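Long-range contacts in FMN-dependent NADH:quinone oxidoreductase 1 (Bacillus anthracis, PDB 4M0C), which probably reduces quinones and cleaves the azo bond of aromatic azo compounds, using NADH and one bound FMN per subunit of a homodimer: residues L8-H13 against S111-Y116; I24-H29 against Q200-E205; R142-I147 against L177-Y182. All coordinates share one frame; numbering follows the deposited sequence.

Interaction 1 of 3, residues L8-H13 against S111-Y116; sequences LIINAH and SKLKDY. With FMN (flavin mononucleotide), chain C.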
loop_
_atom_site.group_PDB
_atom_site.type_symbol
_atom_site.label_atom_id
_atom_site.label_comp_id
_atom_site.label_asym_id
_atom_site.label_seq_id
_atom_site.Cartn_x
_atom_site.Cartn_y
_atom_site.Cartn_z
ATOM N N LEU A 8 -20.074 5.460 6.898
ATOM C CA LEU A 8 -18.783 6.145 6.809
ATOM C C LEU A 8 -18.240 6.041 5.393
ATOM O O LEU A 8 -18.040 4.944 4.882
ATOM C CB LEU A 8 -17.763 5.546 7.785
ATOM C CG LEU A 8 -16.357 6.142 7.704
ATOM C CD1 LEU A 8 -16.381 7.661 7.962
ATOM C CD2 LEU A 8 -15.411 5.444 8.678
ATOM N N ILE A 9 -18.029 7.184 4.763
ATOM C CA ILE A 9 -17.431 7.229 3.441
ATOM C C ILE A 9 -15.924 7.439 3.583
ATOM O O ILE A 9 -15.464 8.406 4.187
ATOM C CB ILE A 9 -18.068 8.339 2.593
ATOM C CG1 ILE A 9 -19.590 8.083 2.451
ATOM C CG2 ILE A 9 -17.422 8.402 1.224
ATOM C CD1 ILE A 9 -20.361 9.326 2.079
ATOM N N ILE A 10 -15.154 6.502 3.053
ATOM C CA ILE A 10 -13.712 6.578 3.131
ATOM C C ILE A 10 -13.226 6.914 1.721
ATOM O O ILE A 10 -13.091 6.040 0.859
ATOM C CB ILE A 10 -13.127 5.245 3.633
ATOM C CG1 ILE A 10 -13.624 4.946 5.055
ATOM C CG2 ILE A 10 -11.609 5.242 3.556
ATOM C CD1 ILE A 10 -13.621 3.448 5.401
ATOM N N ASN A 11 -12.984 8.199 1.489
ATOM C CA ASN A 11 -12.607 8.673 0.170
ATOM C C ASN A 11 -11.091 8.632 -0.010
ATOM O O ASN A 11 -10.367 9.500 0.496
ATOM C CB ASN A 11 -13.157 10.098 -0.031
ATOM C CG ASN A 11 -12.813 10.677 -1.387
ATOM O OD1 ASN A 11 -12.190 10.010 -2.224
ATOM N ND2 ASN A 11 -13.215 11.930 -1.615
ATOM N N ALA A 12 -10.612 7.640 -0.752
ATOM C CA ALA A 12 -9.169 7.472 -0.967
ATOM C C ALA A 12 -8.687 8.049 -2.299
ATOM O O ALA A 12 -7.657 7.610 -2.837
ATOM C CB ALA A 12 -8.780 6.002 -0.870
ATOM N N HIS A 13 -9.407 9.029 -2.843
ATOM C CA HIS A 13 -8.978 9.601 -4.113
ATOM C C HIS A 13 -8.206 10.891 -3.883
ATOM O O HIS A 13 -8.694 11.800 -3.194
ATOM C CB HIS A 13 -10.152 9.860 -5.060
ATOM C CG HIS A 13 -9.737 10.016 -6.491
ATOM N ND1 HIS A 13 -8.969 11.076 -6.935
ATOM C CD2 HIS A 13 -9.965 9.239 -7.578
ATOM C CE1 HIS A 13 -8.749 10.948 -8.232
ATOM N NE2 HIS A 13 -9.352 9.847 -8.650
ATOM N N SER A 111 -1.498 4.912 -1.316
ATOM C CA SER A 111 -0.678 4.926 -0.095
ATOM C C SER A 111 -1.439 5.453 1.113
ATOM O O SER A 111 -1.303 4.906 2.214
ATOM C CB SER A 111 0.592 5.735 -0.294
ATOM O OG SER A 111 0.264 7.054 -0.679
ATOM N N LYS A 112 -2.255 6.493 0.925
ATOM C CA LYS A 112 -2.992 7.043 2.067
ATOM C C LYS A 112 -4.043 6.058 2.586
ATOM O O LYS A 112 -4.397 6.093 3.765
ATOM C CB LYS A 112 -3.607 8.408 1.765
ATOM C CG LYS A 112 -2.609 9.552 1.627
ATOM C CD LYS A 112 -1.619 9.645 2.806
ATOM C CE LYS A 112 -2.305 10.010 4.127
ATOM N NZ LYS A 112 -1.363 10.034 5.312
ATOM N N LEU A 113 -4.517 5.162 1.724
ATOM C CA LEU A 113 -5.455 4.143 2.170
ATOM C C LEU A 113 -4.714 3.115 3.000
ATOM O O LEU A 113 -5.270 2.558 3.956
ATOM C CB LEU A 113 -6.182 3.490 0.993
ATOM C CG LEU A 113 -7.275 2.459 1.318
ATOM C CD1 LEU A 113 -8.319 3.047 2.246
ATOM C CD2 LEU A 113 -7.956 1.975 0.022
ATOM N N LYS A 114 -3.451 2.868 2.661
ATOM C CA LYS A 114 -2.634 1.987 3.500
ATOM C C LYS A 114 -2.458 2.627 4.870
ATOM O O LYS A 114 -2.577 1.945 5.888
ATOM C CB LYS A 114 -1.272 1.679 2.884
ATOM C CG LYS A 114 -0.384 0.782 3.774
ATOM C CD LYS A 114 -1.096 -0.553 4.130
ATOM C CE LYS A 114 -0.098 -1.586 4.707
ATOM N NZ LYS A 114 0.695 -1.109 5.873
ATOM N N ASP A 115 -2.195 3.931 4.901
ATOM C CA ASP A 115 -2.098 4.619 6.191
ATOM C C ASP A 115 -3.414 4.412 6.957
ATOM O O ASP A 115 -3.411 4.110 8.158
ATOM C CB ASP A 115 -1.819 6.106 6.006
ATOM C CG ASP A 115 -0.412 6.382 5.500
ATOM O OD1 ASP A 115 0.502 5.561 5.763
ATOM O OD2 ASP A 115 -0.216 7.438 4.859
ATOM N N TYR A 116 -4.533 4.531 6.247
ATOM C CA TYR A 116 -5.844 4.387 6.882
ATOM C C TYR A 116 -6.025 3.004 7.509
ATOM O O TYR A 116 -6.414 2.902 8.675
ATOM C CB TYR A 116 -6.983 4.666 5.899
ATOM C CG TYR A 116 -8.352 4.700 6.578
ATOM C CD1 TYR A 116 -8.783 5.837 7.267
ATOM C CD2 TYR A 116 -9.190 3.599 6.546
ATOM C CE1 TYR A 116 -10.032 5.872 7.887
ATOM C CE2 TYR A 116 -10.445 3.624 7.170
ATOM C CZ TYR A 116 -10.851 4.768 7.830
ATOM O OH TYR A 116 -12.077 4.814 8.440
HETATM N N1 FMN C . -5.199 1.350 -14.334
HETATM C C2 FMN C . -5.162 -0.019 -14.145
HETATM O O2 FMN C . -6.066 -0.716 -14.624
HETATM N N3 FMN C . -4.121 -0.602 -13.423
HETATM C C4 FMN C . -3.121 0.190 -12.886
HETATM O O4 FMN C . -2.203 -0.322 -12.236
HETATM C C4A FMN C . -3.155 1.573 -13.084
HETATM N N5 FMN C . -2.160 2.390 -12.573
HETATM C C5A FMN C . -2.218 3.762 -12.770
HETATM C C6 FMN C . -1.226 4.586 -12.241
HETATM C C7 FMN C . -1.284 5.963 -12.436
HETATM C C7M FMN C . -0.197 6.828 -11.854
HETATM C C8 FMN C . -2.331 6.535 -13.154
HETATM C C8M FMN C . -2.382 8.024 -13.364
HETATM C C9 FMN C . -3.323 5.713 -13.688
HETATM C C9A FMN C . -3.272 4.326 -13.489
HETATM N N10 FMN C . -4.255 3.500 -14.012
HETATM C C10 FMN C . -4.198 2.142 -13.810
HETATM C "C1'" FMN C . -5.415 4.062 -14.785
HETATM C "C2'" FMN C . -6.484 4.550 -13.802
HETATM O "O2'" FMN C . -6.907 3.515 -12.924
HETATM C "C3'" FMN C . -7.677 5.054 -14.591
HETATM O "O3'" FMN C . -7.285 6.235 -15.261
HETATM C "C4'" FMN C . -8.852 5.347 -13.674
HETATM O "O4'" FMN C . -9.952 5.760 -14.461
HETATM C "C5'" FMN C . -8.531 6.460 -12.684
HETATM O "O5'" FMN C . -9.662 6.660 -11.862
HETATM P P FMN C . -10.228 8.143 -11.599
HETATM O O1P FMN C . -10.756 8.638 -12.918
HETATM O O2P FMN C . -11.344 8.085 -10.568
HETATM O O3P FMN C . -9.096 9.027 -11.130
#
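Ile10 and Tyr116 carry this contact, the isoleucine side chain crossing the phenol at about a right angle. From CB, which stands on the helix side of strand 8-11, Ile10 splits into two branches. The methyl CG2 lies over one face of the Tyr116 ring, 4.2 Å from its centroid and 13° off the normal, the geometry of a CH-pi contact; the same methyl meets Leu113 CD1, also at 4.2 Å. The other branch starts at CG1, turned beside the backbone N (chi1 -63°), and runs along the phenol's outer part. Its terminal CD1 comes to rest 3.6 Å from Tyr116 CE2 and nearly as close to the hydroxyl.

Either end of this pair is extended by smaller contacts. Leu8 approaches Tyr116 from the opposite direction, with CD2 3.4 Å from the phenol OH. Toward the C-terminal end of the strand, Ala12 CB meets Leu113 CB at 4.1 Å, at the point where the two backbones come nearest.

In this flavodoxin-like fold the contact packs helix 111-120 against a strand of the parallel sheet that runs roughly counter to it; Ile100 on the adjacent strand 97-103 also touches Ile10 and Leu113. At the strand's last residue, Asn11 OD1 accepts from His13 N in an Asx turn, the donor lying above the carbonyl plane. His13 NE2 then donates to FMN O3P at 2.6 Å in a nearly straight bond (170°), while Ser21 and Ser23 also bond to the cofactor. Ser111 OG is hydrogen-bonded to Asp115 OD1 of the second subunit, and Asp115 OD1 to Ser111 OG of that subunit.

The chemistry therefore divides: buried apolar surfaces join strand to helix, whereas just past the strand's end the polar side chain of His13 holds the flavin phosphate.

Interaction 2 of 3, residues I24-H29 against Q200-E205; sequences IKVFKH and QNAYKE. With ZN (zinc ion), chain D.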
loop_
_atom_site.group_PDB
_atom_site.type_symbol
_atom_site.label_atom_id
_atom_site.label_comp_id
_atom_site.label_asym_id
_atom_site.label_seq_id
_atom_site.Cartn_x
_atom_site.Cartn_y
_atom_site.Cartn_z
ATOM N N ILE A 24 -14.892 9.312 -8.517
ATOM C CA ILE A 24 -15.643 10.352 -7.810
ATOM C C ILE A 24 -17.049 10.599 -8.418
ATOM O O ILE A 24 -18.014 10.739 -7.674
ATOM C CB ILE A 24 -14.830 11.662 -7.692
ATOM C CG1 ILE A 24 -13.584 11.432 -6.827
ATOM C CG2 ILE A 24 -15.671 12.778 -7.093
ATOM C CD1 ILE A 24 -12.532 12.549 -6.951
ATOM N N LYS A 25 -17.170 10.646 -9.750
ATOM C CA LYS A 25 -18.502 10.717 -10.396
ATOM C C LYS A 25 -19.417 9.568 -9.957
ATOM O O LYS A 25 -20.578 9.774 -9.578
ATOM C CB LYS A 25 -18.382 10.636 -11.918
ATOM C CG LYS A 25 -17.965 11.923 -12.612
ATOM C CD LYS A 25 -18.084 11.756 -14.119
ATOM C CE LYS A 25 -17.865 13.066 -14.835
ATOM N NZ LYS A 25 -16.702 12.986 -15.766
ATOM N N VAL A 26 -18.895 8.351 -10.058
ATOM C CA VAL A 26 -19.636 7.161 -9.648
ATOM C C VAL A 26 -20.036 7.268 -8.164
ATOM O O VAL A 26 -21.189 7.049 -7.808
ATOM C CB VAL A 26 -18.836 5.879 -9.939
ATOM C CG1 VAL A 26 -19.550 4.650 -9.366
ATOM C CG2 VAL A 26 -18.594 5.734 -11.457
ATOM N N PHE A 27 -19.102 7.645 -7.307
ATOM C CA PHE A 27 -19.437 7.840 -5.907
ATOM C C PHE A 27 -20.524 8.911 -5.714
ATOM O O PHE A 27 -21.464 8.734 -4.928
ATOM C CB PHE A 27 -18.192 8.216 -5.100
ATOM C CG PHE A 27 -18.514 8.863 -3.794
ATOM C CD1 PHE A 27 -19.142 8.143 -2.792
ATOM C CD2 PHE A 27 -18.226 10.199 -3.580
ATOM C CE1 PHE A 27 -19.458 8.746 -1.584
ATOM C CE2 PHE A 27 -18.543 10.811 -2.376
ATOM C CZ PHE A 27 -19.159 10.085 -1.379
ATOM N N LYS A 28 -20.403 10.032 -6.414
ATOM C CA LYS A 28 -21.377 11.100 -6.227
ATOM C C LYS A 28 -22.758 10.652 -6.685
ATOM O O LYS A 28 -23.764 11.019 -6.085
ATOM C CB LYS A 28 -20.939 12.378 -6.940
ATOM C CG LYS A 28 -19.805 13.094 -6.204
ATOM C CD LYS A 28 -19.579 14.496 -6.762
ATOM C CE LYS A 28 -18.532 15.251 -5.941
ATOM N NZ LYS A 28 -18.154 16.563 -6.552
ATOM N N HIS A 29 -22.805 9.836 -7.731
ATOM C CA HIS A 29 -24.080 9.286 -8.173
ATOM C C HIS A 29 -24.590 8.292 -7.114
ATOM O O HIS A 29 -25.779 8.282 -6.802
ATOM C CB HIS A 29 -23.952 8.628 -9.550
ATOM C CG HIS A 29 -25.256 8.169 -10.125
ATOM N ND1 HIS A 29 -26.229 9.042 -10.561
ATOM C CD2 HIS A 29 -25.741 6.922 -10.348
ATOM C CE1 HIS A 29 -27.262 8.356 -11.023
ATOM N NE2 HIS A 29 -26.990 7.068 -10.906
ATOM N N GLN A 200 -22.141 4.432 -17.602
ATOM C CA GLN A 200 -23.515 3.921 -17.496
ATOM C C GLN A 200 -23.580 2.610 -16.694
ATOM O O GLN A 200 -24.500 2.409 -15.904
ATOM C CB GLN A 200 -24.181 3.777 -18.868
ATOM C CG GLN A 200 -24.491 5.109 -19.548
ATOM C CD GLN A 200 -25.321 4.949 -20.825
ATOM O OE1 GLN A 200 -25.501 3.839 -21.337
ATOM N NE2 GLN A 200 -25.829 6.067 -21.341
ATOM N N ASN A 201 -22.592 1.735 -16.866
ATOM C CA ASN A 201 -22.579 0.484 -16.110
ATOM C C ASN A 201 -22.275 0.687 -14.632
ATOM O O ASN A 201 -22.883 0.033 -13.783
ATOM C CB ASN A 201 -21.654 -0.557 -16.746
ATOM C CG ASN A 201 -22.262 -1.189 -18.002
ATOM O OD1 ASN A 201 -23.490 -1.357 -18.111
ATOM N ND2 ASN A 201 -21.404 -1.539 -18.957
ATOM N N ALA A 202 -21.369 1.609 -14.316
ATOM C CA ALA A 202 -21.061 1.871 -12.913
ATOM C C ALA A 202 -22.197 2.623 -12.213
ATOM O O ALA A 202 -22.477 2.354 -11.043
ATOM C CB ALA A 202 -19.724 2.614 -12.753
ATOM N N TYR A 203 -22.849 3.555 -12.911
ATOM C CA TYR A 203 -23.994 4.251 -12.322
ATOM C C TYR A 203 -25.118 3.275 -11.986
ATOM O O TYR A 203 -25.728 3.366 -10.924
ATOM C CB TYR A 203 -24.561 5.308 -13.272
ATOM C CG TYR A 203 -23.641 6.475 -13.544
ATOM C CD1 TYR A 203 -22.742 6.916 -12.579
ATOM C CD2 TYR A 203 -23.679 7.144 -14.771
ATOM C CE1 TYR A 203 -21.902 7.988 -12.826
ATOM C CE2 TYR A 203 -22.835 8.219 -15.031
ATOM C CZ TYR A 203 -21.950 8.636 -14.049
ATOM O OH TYR A 203 -21.107 9.705 -14.284
ATOM N N LYS A 204 -25.409 2.375 -12.922
ATOM C CA LYS A 204 -26.415 1.345 -12.723
ATOM C C LYS A 204 -26.063 0.504 -11.478
ATOM O O LYS A 204 -26.882 0.343 -10.566
ATOM C CB LYS A 204 -26.526 0.487 -13.986
ATOM C CG LYS A 204 -27.666 -0.519 -14.001
ATOM C CD LYS A 204 -27.663 -1.315 -15.312
ATOM C CE LYS A 204 -26.373 -2.120 -15.480
ATOM N NZ LYS A 204 -26.340 -2.853 -16.787
ATOM N N GLU A 205 -24.833 0.010 -11.411
ATOM C CA GLU A 205 -24.415 -0.783 -10.256
ATOM C C GLU A 205 -24.507 -0.042 -8.907
ATOM O O GLU A 205 -25.080 -0.579 -7.965
ATOM C CB GLU A 205 -23.020 -1.394 -10.479
ATOM C CG GLU A 205 -23.002 -2.530 -11.523
ATOM C CD GLU A 205 -21.591 -3.029 -11.840
ATOM O OE1 GLU A 205 -21.324 -3.343 -13.022
ATOM O OE2 GLU A 205 -20.750 -3.123 -10.915
HETATM ZN ZN ZN D . -26.077 11.089 -10.805
#
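Val26 packs against Ala202 where two helices of the flavodoxin-like fold run side by side on one face of the parallel sheet. The short axes approach to 9.2 Å and cross at -32°, with both chains heading broadly the same way.

The tight part is the apolar strip next to the sheet. Val26 CG2 sits 3.6 Å from Ala202 CB, and CG1 reaches the same methyl from its other branch. Both residues are buried: Val26 also touches Ile147 of strand 143-150, and Ala202 touches Ala187 of strand 181-188, so the two helices share the sheet as a floor.

Farther from the sheet, Tyr203 bridges the helices and the contact becomes more accessible to solvent. With its CG turned beside the backbone N (chi1 -67°), the phenol reaches across to helix 24-29, where Val26 CA and Lys25 O lie near the plane of the ring at its edge. Tyr203 OH rests against the aliphatic part of Lys25, 3.7 Å from Lys25 CD, while the end of that lysine leads away from the contact.

His29 crosses Tyr203 at about a right angle. The ring planes make 52° with centroids 4.8 Å apart, an oblique pairing, and His29 CD2 comes within 3.5 Å of Tyr203 CB. Two polar partners hold the imidazole: NE2 is hydrogen-bonded to Glu207 of helix 195-214, which would help fix the ring's rotation, and the zinc ion is shared with Glu32 one turn farther along helix 22-37. The metal bond itself is made by His29 ND1, at 2.1 Å.

Interaction 3 of 3, residues R142-I147 against L177-Y182; sequences RRMLVI and LGIEDY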
loop_
_atom_site.group_PDB
_atom_site.type_symbol
_atom_site.label_atom_id
_atom_site.label_comp_id
_atom_site.label_asym_id
_atom_site.label_seq_id
_atom_site.Cartn_x
_atom_site.Cartn_y
_atom_site.Cartn_z
ATOM N N ARG A 142 -21.939 -5.749 9.547
ATOM C CA ARG A 142 -21.614 -4.512 8.835
ATOM C C ARG A 142 -21.501 -4.765 7.332
ATOM O O ARG A 142 -21.409 -5.924 6.892
ATOM C CB ARG A 142 -20.328 -3.883 9.379
ATOM C CG ARG A 142 -20.423 -3.549 10.865
ATOM C CD ARG A 142 -19.081 -3.131 11.440
ATOM N NE ARG A 142 -19.107 -3.231 12.899
ATOM C CZ ARG A 142 -18.750 -2.260 13.735
ATOM N NH1 ARG A 142 -18.826 -2.474 15.029
ATOM N NH2 ARG A 142 -18.316 -1.087 13.279
ATOM N N ARG A 143 -21.529 -3.684 6.547
ATOM C CA ARG A 143 -21.505 -3.788 5.094
ATOM C C ARG A 143 -20.542 -2.809 4.481
ATOM O O ARG A 143 -20.449 -1.651 4.901
ATOM C CB ARG A 143 -22.892 -3.535 4.492
ATOM C CG ARG A 143 -23.966 -4.388 5.104
ATOM C CD ARG A 143 -25.277 -4.226 4.363
ATOM N NE ARG A 143 -26.101 -3.146 4.906
ATOM C CZ ARG A 143 -27.390 -2.978 4.625
ATOM N NH1 ARG A 143 -28.019 -3.818 3.808
ATOM N NH2 ARG A 143 -28.054 -1.966 5.161
HETATM N N MSE A 144 -19.834 -3.281 3.462
HETATM C CA MSE A 144 -18.907 -2.426 2.744
HETATM C C MSE A 144 -19.182 -2.447 1.257
HETATM O O MSE A 144 -19.518 -3.492 0.673
HETATM C CB MSE A 144 -17.482 -2.870 2.982
HETATM C CG MSE A 144 -16.477 -1.954 2.274
HETATM SE SE MSE A 144 -14.824 -2.549 2.885
HETATM C CE MSE A 144 -14.918 -1.702 4.652
ATOM N N LEU A 145 -19.055 -1.269 0.663
ATOM C CA LEU A 145 -19.118 -1.094 -0.769
ATOM C C LEU A 145 -17.800 -0.435 -1.200
ATOM O O LEU A 145 -17.390 0.620 -0.660
ATOM C CB LEU A 145 -20.308 -0.213 -1.124
ATOM C CG LEU A 145 -20.292 0.349 -2.551
ATOM C CD1 LEU A 145 -20.562 -0.794 -3.538
ATOM C CD2 LEU A 145 -21.346 1.433 -2.680
ATOM N N VAL A 146 -17.094 -1.077 -2.128
ATOM C CA VAL A 146 -15.878 -0.470 -2.663
ATOM C C VAL A 146 -16.176 0.038 -4.083
ATOM O O VAL A 146 -16.729 -0.694 -4.905
ATOM C CB VAL A 146 -14.701 -1.474 -2.664
ATOM C CG1 VAL A 146 -13.491 -0.889 -3.404
ATOM C CG2 VAL A 146 -14.327 -1.878 -1.210
ATOM N N ILE A 147 -15.856 1.299 -4.354
ATOM C CA ILE A 147 -15.991 1.846 -5.704
ATOM C C ILE A 147 -14.591 2.114 -6.246
ATOM O O ILE A 147 -13.867 2.972 -5.726
ATOM C CB ILE A 147 -16.790 3.149 -5.714
ATOM C CG1 ILE A 147 -18.233 2.881 -5.256
ATOM C CG2 ILE A 147 -16.770 3.812 -7.132
ATOM C CD1 ILE A 147 -19.036 4.176 -5.023
ATOM N N LEU A 177 -11.539 -8.765 9.516
ATOM C CA LEU A 177 -12.070 -7.990 10.653
ATOM C C LEU A 177 -13.505 -8.379 11.018
ATOM O O LEU A 177 -13.969 -8.126 12.144
ATOM C CB LEU A 177 -11.996 -6.486 10.388
ATOM C CG LEU A 177 -10.617 -5.919 10.069
ATOM C CD1 LEU A 177 -10.733 -4.433 9.797
ATOM C CD2 LEU A 177 -9.633 -6.189 11.220
ATOM N N GLY A 178 -14.210 -8.992 10.072
ATOM C CA GLY A 178 -15.559 -9.476 10.334
ATOM C C GLY A 178 -16.595 -8.986 9.337
ATOM O O GLY A 178 -17.767 -9.353 9.432
ATOM N N ILE A 179 -16.172 -8.154 8.381
ATOM C CA ILE A 179 -17.100 -7.634 7.372
ATOM C C ILE A 179 -17.185 -8.553 6.169
ATOM O O ILE A 179 -16.351 -8.479 5.261
ATOM C CB ILE A 179 -16.715 -6.227 6.918
ATOM C CG1 ILE A 179 -16.635 -5.299 8.133
ATOM C CG2 ILE A 179 -17.739 -5.697 5.929
ATOM C CD1 ILE A 179 -16.148 -3.913 7.806
ATOM N N GLU A 180 -18.195 -9.422 6.180
ATOM C CA GLU A 180 -18.391 -10.406 5.136
ATOM C C GLU A 180 -19.393 -9.942 4.073
ATOM O O GLU A 180 -19.444 -10.507 2.978
ATOM C CB GLU A 180 -18.865 -11.725 5.760
ATOM C CG GLU A 180 -17.834 -12.381 6.669
ATOM C CD GLU A 180 -18.467 -13.200 7.779
ATOM O OE1 GLU A 180 -18.070 -13.004 8.952
ATOM O OE2 GLU A 180 -19.349 -14.042 7.484
ATOM N N ASP A 181 -20.205 -8.937 4.395
ATOM C CA ASP A 181 -21.099 -8.359 3.388
ATOM C C ASP A 181 -20.281 -7.302 2.638
ATOM O O ASP A 181 -20.195 -6.146 3.061
ATOM C CB ASP A 181 -22.364 -7.770 4.041
ATOM C CG ASP A 181 -23.427 -7.348 3.017
ATOM O OD1 ASP A 181 -23.074 -6.759 1.970
ATOM O OD2 ASP A 181 -24.629 -7.594 3.259
ATOM N N TYR A 182 -19.671 -7.719 1.527
ATOM C CA TYR A 182 -18.725 -6.896 0.786
ATOM C C TYR A 182 -19.109 -6.857 -0.689
ATOM O O TYR A 182 -19.373 -7.903 -1.281
ATOM C CB TYR A 182 -17.338 -7.530 0.922
ATOM C CG TYR A 182 -16.214 -6.880 0.137
ATOM C CD1 TYR A 182 -15.314 -6.015 0.756
ATOM C CD2 TYR A 182 -16.020 -7.170 -1.210
ATOM C CE1 TYR A 182 -14.265 -5.438 0.041
ATOM C CE2 TYR A 182 -14.983 -6.597 -1.922
ATOM C CZ TYR A 182 -14.109 -5.737 -1.298
ATOM O OH TYR A 182 -13.077 -5.185 -2.036
HETATM O O HOH W 1 -20.747 -8.235 7.533
HETATM O O HOH W 2 -19.660 -7.481 10.193
HETATM O O HOH W 3 -21.842 -4.751 0.820
#
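Met144 N donates to Asp181 O at 2.9 Å in a nearly straight bond (168°). Two CA-H...O contacts flank it: Arg143 CA faces the same Asp181 O, and Tyr182 CA lies 3.5 Å from Met144 O.

Waters continue the backbone link. One donates to Arg142 O and accepts from Asp181 N; a second accepts from Arg142 N and donates to Gly178 O, at the Schellman motif that ends helix 165-177.

This parallel pairing, with Met144 opposite Tyr182, joins strand 143-150 to the edge strand 181-188 in the five-stranded sheet of a flavodoxin-like fold, after a crossover through helix 165-177.

Apolar contacts gather on the face of Met144 and Tyr182. Met144, present as selenomethionine, makes an oblique Met-aromatic contact, its SE 4.1 Å from Tyr182 CE1; the bend at chi3 (-77°) brings its CE to 4.0 Å from Ile179 CD1. Val146 CG2 lies 3.6 Å from Tyr182 OH, which is hydrogen-bonded to His167.

Charged groups occupy the opposite face. Arg143 and Asp181 lie side by side, with Arg143 CD 3.6 Å from Asp181 OD2, but Asp181 OD1 forms a salt bridge with Arg212, and Arg143 NH2 bonds to Asn215 O.

From the N terminus, strand 5-11 leads into helix 22-37, giving interactions 1 and 2 their first segments. Interaction 1 closes after 97 intervening residues, tying helix 111-120 to strand 5-11. Interaction 2 stays open until helix 195-214, which it ties to helix 22-37, so the two loops cross. Interaction 3 opens after interaction 1 has closed, spans only 29 residues and joins strands 143-150 and 181-188, nested wholly inside the loop of interaction 2. Packing links neighbours: Ile9 CG2 meets Phe27 CE1 at 3.5 Å between interactions 1 and 2, and Val26 CG1 meets Ile147 CG2 at 3.7 Å between 2 and 3. Interactions 1 and 3 do not touch but reach the same sheet, their centres about 15 Å apart.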